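Local coordinates for trichomaglin (Trichosanthes lepiniana, PDB 1SGL), which probably cleaves RNA, as an S-like ribonuclease of the T2 family, at residues G140-S144 against N145-Y149; V156-E159 against S160-A164; G196-P199 against R200-L204. All blocks are in the same frame, centred on the assembly; numbering follows the deposited sequence.

Interaction 1: G140-S144 against N145-Y149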
loop_
_atom_site.group_PDB
_atom_site.type_symbol
_atom_site.label_atom_id
_atom_site.label_comp_id
_atom_site.label_asym_id
_atom_site.label_seq_id
_atom_site.Cartn_x
_atom_site.Cartn_y
_atom_site.Cartn_z
ATOM N N GLY A 140 -8.247 -17.779 7.330
ATOM C CA GLY A 140 -9.412 -18.152 6.544
ATOM C C GLY A 140 -10.175 -16.946 6.012
ATOM O O GLY A 140 -11.341 -17.048 5.636
ATOM N N ILE A 141 -9.528 -15.787 6.001
ATOM C CA ILE A 141 -10.161 -14.582 5.487
ATOM C C ILE A 141 -9.660 -14.424 4.049
ATOM O O ILE A 141 -8.495 -14.096 3.808
ATOM C CB ILE A 141 -9.792 -13.358 6.351
ATOM C CG1 ILE A 141 -10.285 -13.588 7.787
ATOM C CG2 ILE A 141 -10.438 -12.089 5.782
ATOM C CD1 ILE A 141 -9.979 -12.457 8.741
ATOM N N VAL A 142 -10.542 -14.685 3.094
ATOM C CA VAL A 142 -10.175 -14.605 1.688
ATOM C C VAL A 142 -11.171 -13.802 0.861
ATOM O O VAL A 142 -12.318 -13.619 1.262
ATOM C CB VAL A 142 -10.058 -16.014 1.090
ATOM C CG1 VAL A 142 -8.974 -16.798 1.822
ATOM C CG2 VAL A 142 -11.384 -16.736 1.217
ATOM N N ALA A 143 -10.719 -13.334 -0.298
ATOM C CA ALA A 143 -11.558 -12.547 -1.194
ATOM C C ALA A 143 -12.856 -13.292 -1.471
ATOM O O ALA A 143 -12.849 -14.495 -1.709
ATOM C CB ALA A 143 -10.816 -12.270 -2.501
ATOM N N SER A 144 -13.965 -12.566 -1.448
ATOM C CA SER A 144 -15.272 -13.161 -1.668
ATOM C C SER A 144 -16.302 -12.096 -2.004
ATOM O O SER A 144 -16.311 -11.020 -1.412
ATOM C CB SER A 144 -15.715 -13.911 -0.410
ATOM O OG SER A 144 -17.079 -14.281 -0.493
ATOM N N ASN A 145 -17.182 -12.406 -2.948
ATOM C CA ASN A 145 -18.217 -11.465 -3.350
ATOM C C ASN A 145 -19.542 -11.774 -2.663
ATOM O O ASN A 145 -20.480 -10.979 -2.721
ATOM C CB ASN A 145 -18.398 -11.506 -4.869
ATOM C CG ASN A 145 -17.123 -11.165 -5.614
ATOM O OD1 ASN A 145 -16.443 -10.196 -5.283
ATOM N ND2 ASN A 145 -16.797 -11.952 -6.629
ATOM N N SER A 146 -19.615 -12.919 -1.992
ATOM C CA SER A 146 -20.850 -13.318 -1.329
ATOM C C SER A 146 -20.832 -13.247 0.194
ATOM O O SER A 146 -21.887 -13.218 0.822
ATOM C CB SER A 146 -21.242 -14.732 -1.767
ATOM O OG SER A 146 -20.260 -15.678 -1.390
ATOM N N LYS A 147 -19.653 -13.220 0.801
ATOM C CA LYS A 147 -19.606 -13.150 2.252
ATOM C C LYS A 147 -18.937 -11.899 2.801
ATOM O O LYS A 147 -17.997 -11.363 2.222
ATOM C CB LYS A 147 -18.928 -14.400 2.830
ATOM C CG LYS A 147 -17.515 -14.640 2.354
ATOM C CD LYS A 147 -16.993 -16.004 2.811
ATOM C CE LYS A 147 -15.687 -16.364 2.092
ATOM N NZ LYS A 147 -15.111 -17.676 2.514
ATOM N N MET A 148 -19.458 -11.427 3.921
ATOM C CA MET A 148 -18.907 -10.264 4.586
ATOM C C MET A 148 -18.144 -10.785 5.799
ATOM O O MET A 148 -18.380 -11.910 6.243
ATOM C CB MET A 148 -20.032 -9.328 5.019
ATOM C CG MET A 148 -20.806 -8.747 3.859
ATOM S SD MET A 148 -22.066 -7.611 4.419
ATOM C CE MET A 148 -21.143 -6.062 4.450
ATOM N N TYR A 149 -17.228 -9.978 6.323
ATOM C CA TYR A 149 -16.435 -10.380 7.476
ATOM C C TYR A 149 -16.551 -9.419 8.638
ATOM O O TYR A 149 -16.738 -8.215 8.459
ATOM C CB TYR A 149 -14.955 -10.488 7.110
ATOM C CG TYR A 149 -14.632 -11.552 6.101
ATOM C CD1 TYR A 149 -14.530 -11.246 4.747
ATOM C CD2 TYR A 149 -14.442 -12.874 6.496
ATOM C CE1 TYR A 149 -14.247 -12.232 3.815
ATOM C CE2 TYR A 149 -14.161 -13.864 5.570
ATOM C CZ TYR A 149 -14.062 -13.537 4.233
ATOM O OH TYR A 149 -13.759 -14.515 3.315
HETATM O O HOH W 1 -16.023 -10.008 1.211
#

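Interaction 2: V156-E159 against S160-A164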
loop_
_atom_site.group_PDB
_atom_site.type_symbol
_atom_site.label_atom_id
_atom_site.label_comp_id
_atom_site.label_asym_id
_atom_site.label_seq_id
_atom_site.Cartn_x
_atom_site.Cartn_y
_atom_site.Cartn_z
ATOM N N VAL A 156 -7.724 -8.570 14.300
ATOM C CA VAL A 156 -7.048 -9.538 15.152
ATOM C C VAL A 156 -6.034 -10.376 14.381
ATOM O O VAL A 156 -4.969 -10.720 14.900
ATOM C CB VAL A 156 -8.070 -10.472 15.849
ATOM C CG1 VAL A 156 -7.340 -11.613 16.564
ATOM C CG2 VAL A 156 -8.878 -9.676 16.861
ATOM N N ALA A 157 -6.369 -10.704 13.140
ATOM C CA ALA A 157 -5.477 -11.495 12.316
ATOM C C ALA A 157 -4.172 -10.731 12.055
ATOM O O ALA A 157 -3.076 -11.277 12.214
ATOM C CB ALA A 157 -6.165 -11.846 11.002
ATOM N N VAL A 158 -4.292 -9.464 11.663
ATOM C CA VAL A 158 -3.112 -8.649 11.386
ATOM C C VAL A 158 -2.288 -8.387 12.638
ATOM O O VAL A 158 -1.075 -8.556 12.624
ATOM C CB VAL A 158 -3.490 -7.298 10.743
ATOM C CG1 VAL A 158 -2.254 -6.404 10.642
ATOM C CG2 VAL A 158 -4.084 -7.542 9.371
ATOM N N GLU A 159 -2.939 -7.982 13.723
ATOM C CA GLU A 159 -2.213 -7.723 14.960
ATOM C C GLU A 159 -1.491 -8.967 15.460
ATOM O O GLU A 159 -0.345 -8.883 15.897
ATOM C CB GLU A 159 -3.149 -7.240 16.064
ATOM C CG GLU A 159 -3.770 -5.887 15.828
ATOM C CD GLU A 159 -4.778 -5.551 16.900
ATOM O OE1 GLU A 159 -5.471 -6.482 17.356
ATOM O OE2 GLU A 159 -4.898 -4.366 17.280
ATOM N N SER A 160 -2.165 -10.114 15.408
ATOM C CA SER A 160 -1.565 -11.358 15.880
ATOM C C SER A 160 -0.359 -11.749 15.050
ATOM O O SER A 160 0.615 -12.271 15.580
ATOM C CB SER A 160 -2.574 -12.511 15.841
ATOM O OG SER A 160 -3.596 -12.320 16.798
ATOM N N ALA A 161 -0.426 -11.491 13.750
ATOM C CA ALA A 161 0.660 -11.853 12.853
ATOM C C ALA A 161 1.800 -10.830 12.762
ATOM O O ALA A 161 2.968 -11.206 12.694
ATOM C CB ALA A 161 0.096 -12.130 11.462
ATOM N N VAL A 162 1.461 -9.548 12.766
ATOM C CA VAL A 162 2.455 -8.485 12.654
ATOM C C VAL A 162 2.940 -7.972 14.007
ATOM O O VAL A 162 4.066 -7.475 14.125
ATOM C CB VAL A 162 1.879 -7.295 11.845
ATOM C CG1 VAL A 162 2.857 -6.132 11.835
ATOM C CG2 VAL A 162 1.571 -7.745 10.421
ATOM N N GLY A 163 2.091 -8.090 15.025
ATOM C CA GLY A 163 2.462 -7.615 16.345
ATOM C C GLY A 163 2.108 -6.155 16.605
ATOM O O GLY A 163 2.582 -5.573 17.574
ATOM N N ALA A 164 1.287 -5.557 15.746
ATOM C CA ALA A 164 0.884 -4.162 15.916
ATOM C C ALA A 164 -0.442 -3.897 15.224
ATOM O O ALA A 164 -0.770 -4.529 14.215
ATOM C CB ALA A 164 1.966 -3.218 15.359
#

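Interaction 3: G196-P199 against R200-L204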
loop_
_atom_site.group_PDB
_atom_site.type_symbol
_atom_site.label_atom_id
_atom_site.label_comp_id
_atom_site.label_asym_id
_atom_site.label_seq_id
_atom_site.Cartn_x
_atom_site.Cartn_y
_atom_site.Cartn_z
ATOM N N GLY A 196 -11.912 5.847 12.670
ATOM C CA GLY A 196 -13.257 5.346 12.458
ATOM C C GLY A 196 -13.598 5.440 10.985
ATOM O O GLY A 196 -13.762 6.537 10.451
ATOM N N SER A 197 -13.686 4.300 10.312
ATOM C CA SER A 197 -14.005 4.309 8.890
ATOM C C SER A 197 -14.887 3.148 8.482
ATOM O O SER A 197 -15.925 3.328 7.849
ATOM C CB SER A 197 -12.721 4.270 8.054
ATOM O OG SER A 197 -13.016 4.049 6.680
ATOM N N CYS A 198 -14.464 1.950 8.850
ATOM C CA CYS A 198 -15.189 0.750 8.492
ATOM C C CYS A 198 -16.316 0.386 9.443
ATOM O O CYS A 198 -16.209 0.582 10.648
ATOM C CB CYS A 198 -14.219 -0.419 8.412
ATOM S SG CYS A 198 -12.959 -0.286 7.111
ATOM N N PRO A 199 -17.421 -0.150 8.900
ATOM C CA PRO A 199 -18.563 -0.554 9.722
ATOM C C PRO A 199 -18.191 -1.893 10.364
ATOM O O PRO A 199 -17.095 -2.401 10.119
ATOM C CB PRO A 199 -19.685 -0.680 8.704
ATOM C CG PRO A 199 -18.958 -1.170 7.480
ATOM C CD PRO A 199 -17.722 -0.299 7.463
ATOM N N ARG A 200 -19.093 -2.465 11.160
ATOM C CA ARG A 200 -18.824 -3.732 11.844
ATOM C C ARG A 200 -18.603 -4.900 10.888
ATOM O O ARG A 200 -17.829 -5.805 11.180
ATOM C CB ARG A 200 -19.963 -4.086 12.814
ATOM C CG ARG A 200 -19.630 -5.274 13.725
ATOM C CD ARG A 200 -20.801 -5.668 14.620
ATOM N NE ARG A 200 -21.546 -4.492 15.035
ATOM C CZ ARG A 200 -21.021 -3.465 15.695
ATOM N NH1 ARG A 200 -19.735 -3.472 16.033
ATOM N NH2 ARG A 200 -21.777 -2.411 15.981
ATOM N N TYR A 201 -19.297 -4.899 9.759
ATOM C CA TYR A 201 -19.116 -5.970 8.789
ATOM C C TYR A 201 -18.570 -5.368 7.503
ATOM O O TYR A 201 -19.038 -4.327 7.050
ATOM C CB TYR A 201 -20.434 -6.702 8.542
ATOM C CG TYR A 201 -20.966 -7.359 9.795
ATOM C CD1 TYR A 201 -21.779 -6.660 10.680
ATOM C CD2 TYR A 201 -20.603 -8.663 10.128
ATOM C CE1 TYR A 201 -22.219 -7.239 11.866
ATOM C CE2 TYR A 201 -21.036 -9.248 11.309
ATOM C CZ TYR A 201 -21.843 -8.527 12.172
ATOM O OH TYR A 201 -22.263 -9.093 13.350
ATOM N N VAL A 202 -17.563 -6.014 6.931
ATOM C CA VAL A 202 -16.949 -5.503 5.721
ATOM C C VAL A 202 -16.819 -6.563 4.648
ATOM O O VAL A 202 -16.983 -7.758 4.902
ATOM C CB VAL A 202 -15.547 -4.912 6.014
ATOM C CG1 VAL A 202 -15.665 -3.765 7.008
ATOM C CG2 VAL A 202 -14.616 -5.997 6.549
ATOM N N SER A 203 -16.532 -6.122 3.435
ATOM C CA SER A 203 -16.387 -7.060 2.345
ATOM C C SER A 203 -15.042 -6.900 1.663
ATOM O O SER A 203 -14.499 -5.800 1.574
ATOM C CB SER A 203 -17.529 -6.883 1.339
ATOM O OG SER A 203 -17.522 -5.589 0.780
ATOM N N LEU A 204 -14.508 -8.031 1.214
ATOM C CA LEU A 204 -13.233 -8.111 0.518
ATOM C C LEU A 204 -13.578 -8.714 -0.835
ATOM O O LEU A 204 -13.398 -9.907 -1.058
ATOM C CB LEU A 204 -12.272 -9.034 1.277
ATOM C CG LEU A 204 -11.748 -8.532 2.630
ATOM C CD1 LEU A 204 -11.102 -9.673 3.407
ATOM C CD2 LEU A 204 -10.744 -7.422 2.400
#

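Interaction 1: G140-S144 against N145-Y149
Y149 OH donates to V142 O at 2.7 Å, lying in the carbonyl plane on a lone pair with a C=O...O angle of 135°. S144 supplies the other direct hydrogen bonds: its OG accepts from S146 N at 3.2 Å and K147 N at 3.1 Å. Having OG anti to the backbone N (chi1 169°) carries it forward over the peptides that follow, and serine is short enough to fit. The first of these bonds makes an ST turn, which reverses the chain between the Schellman motif ending helix 132-139 at G140 and the strand that includes Y149. A water spans the same bend, donating to S144 O and to K147 O. N145 OD1 accepts from E206 N, which ties the turn to the C-terminal tail.

Apolar contact centres on the Y149 ring. I141 CG2 sits over one face, a CH-pi contact 4.0 Å from the centroid and 4° off the normal. A leucine in place of Y149 would probably leave V142 O without this donor and I141 CG2 without a flat surface to rest on. K147 lays its extended chain alongside S144, CG tightly packed at 3.4 Å from S144 CB.

Interaction 2: V156-E159 against S160-A164
V156 meets S160 one turn further along helix 151-162, and its carbonyl is gripped twice. S160 N bonds to V156 O at 2.9 Å, as helical geometry requires, and S160 OG donates to the same V156 O at 2.8 Å from the opposite face of the carbonyl plane. The hydroxyl gets there because OG stands beside its own backbone N, opposite the carbonyl carbon (chi1 -68°), which turns it back along the helix. A serine on an exposed face can thus satisfy its hydroxyl within the helix itself. V156 CG1 lies beside S160 OG.

A157 O takes A161 N at 3.1 Å, and the methyl of A161 rests close to the same carbonyl. Next, V158 O receives V162 N at 2.7 Å, nearly along the C=O axis. The two valines project in the same direction from successive turns, V158 CG1 lying 4.1 Å from V162 CG2, and their branched, apolar ends suit a buried stripe.

E159 closes the helix. Its O accepts G163 N at 2.7 Å, with the donor above the carbonyl plane. G163 then leaves helical geometry with a positive phi of 89°, where a CB would collide with the carbonyl O of V162, which explains the glycine. This swing brings A164 O back over E159, 3.6 Å from E159 CA in a CA-H...O contact, and E159 CG packs against it too.

The stripe of V158 and V162 lies on the sheet side: V158 meets L179 and L181 of strand 176-184, and V162 meets P189 of strand 189-190. The small A157 and A161 allow close approach of helix 132-139, touching L136 and A135 respectively.

Interaction 3: G196-P199 against R200-L204
C198 and P199 run in extended conformation toward V202, with the chain bending once on the way. P199 has psi at -180° with the phi of -78° imposed by its ring, whereas R200 drops into helical angles (-63°/-34°) before Y201 and V202 return to beta geometry. The single helical residue folds the chain so that V202 comes back beside the residues before the bend, although no hydrogen bond joins the two segments. The piece leads into strand 201-203, one half of a small two-stranded antiparallel sheet with strand 148-150, set apart from the main five-stranded sheet of this ribonuclease T2 fold. The backbone of R200 bonds to L151 and that of V202 to Y149, while the disulfide from C198 to C170 ties the approach to strand 167-170.

V202 carries the apolar contact with a single branch. Its CG1, opposite the carbonyl carbon and beside the backbone N, reaches back across the bend to C198 CB at 3.9 Å. The same methyl lies 4.1 Å from P199 CD and 3.7 Å from P199 O, so it fits into the angle between cysteine and proline. A beta-branched residue suits this place, being at home in a strand and offering a methyl close to the backbone. V202, a buried residue, also touches I154 of helix 151-162 and C170. P199, with its rigid ring, suits the extended approach. Within the bend, P199 CG stands 3.2 Å from Y201 O.

How the interactions relate
Interactions 1 and 3 are surface contacts sharing the small antiparallel sheet: Y149 N meets V202 O at 2.6 Å and S144 N meets L204 O at 2.7 Å, both probable hydrogen bonds, while I141 packs on L204. Interaction 2, partly buried, lies further along helix 151-162, which follows strand 148-150 directly; it touches neither of the others. The chemistry follows the setting. At 140-149 a solvent-facing turn relies on hydroxyls, a water and an aromatic ring; at 156-164 regular helical bonding is joined by a valine stripe; at 196-204 apolar packing and a disulfide do the work. I154, earlier on helix 151-162, touches I141 of interaction 1 and V202 and L204 of interaction 3.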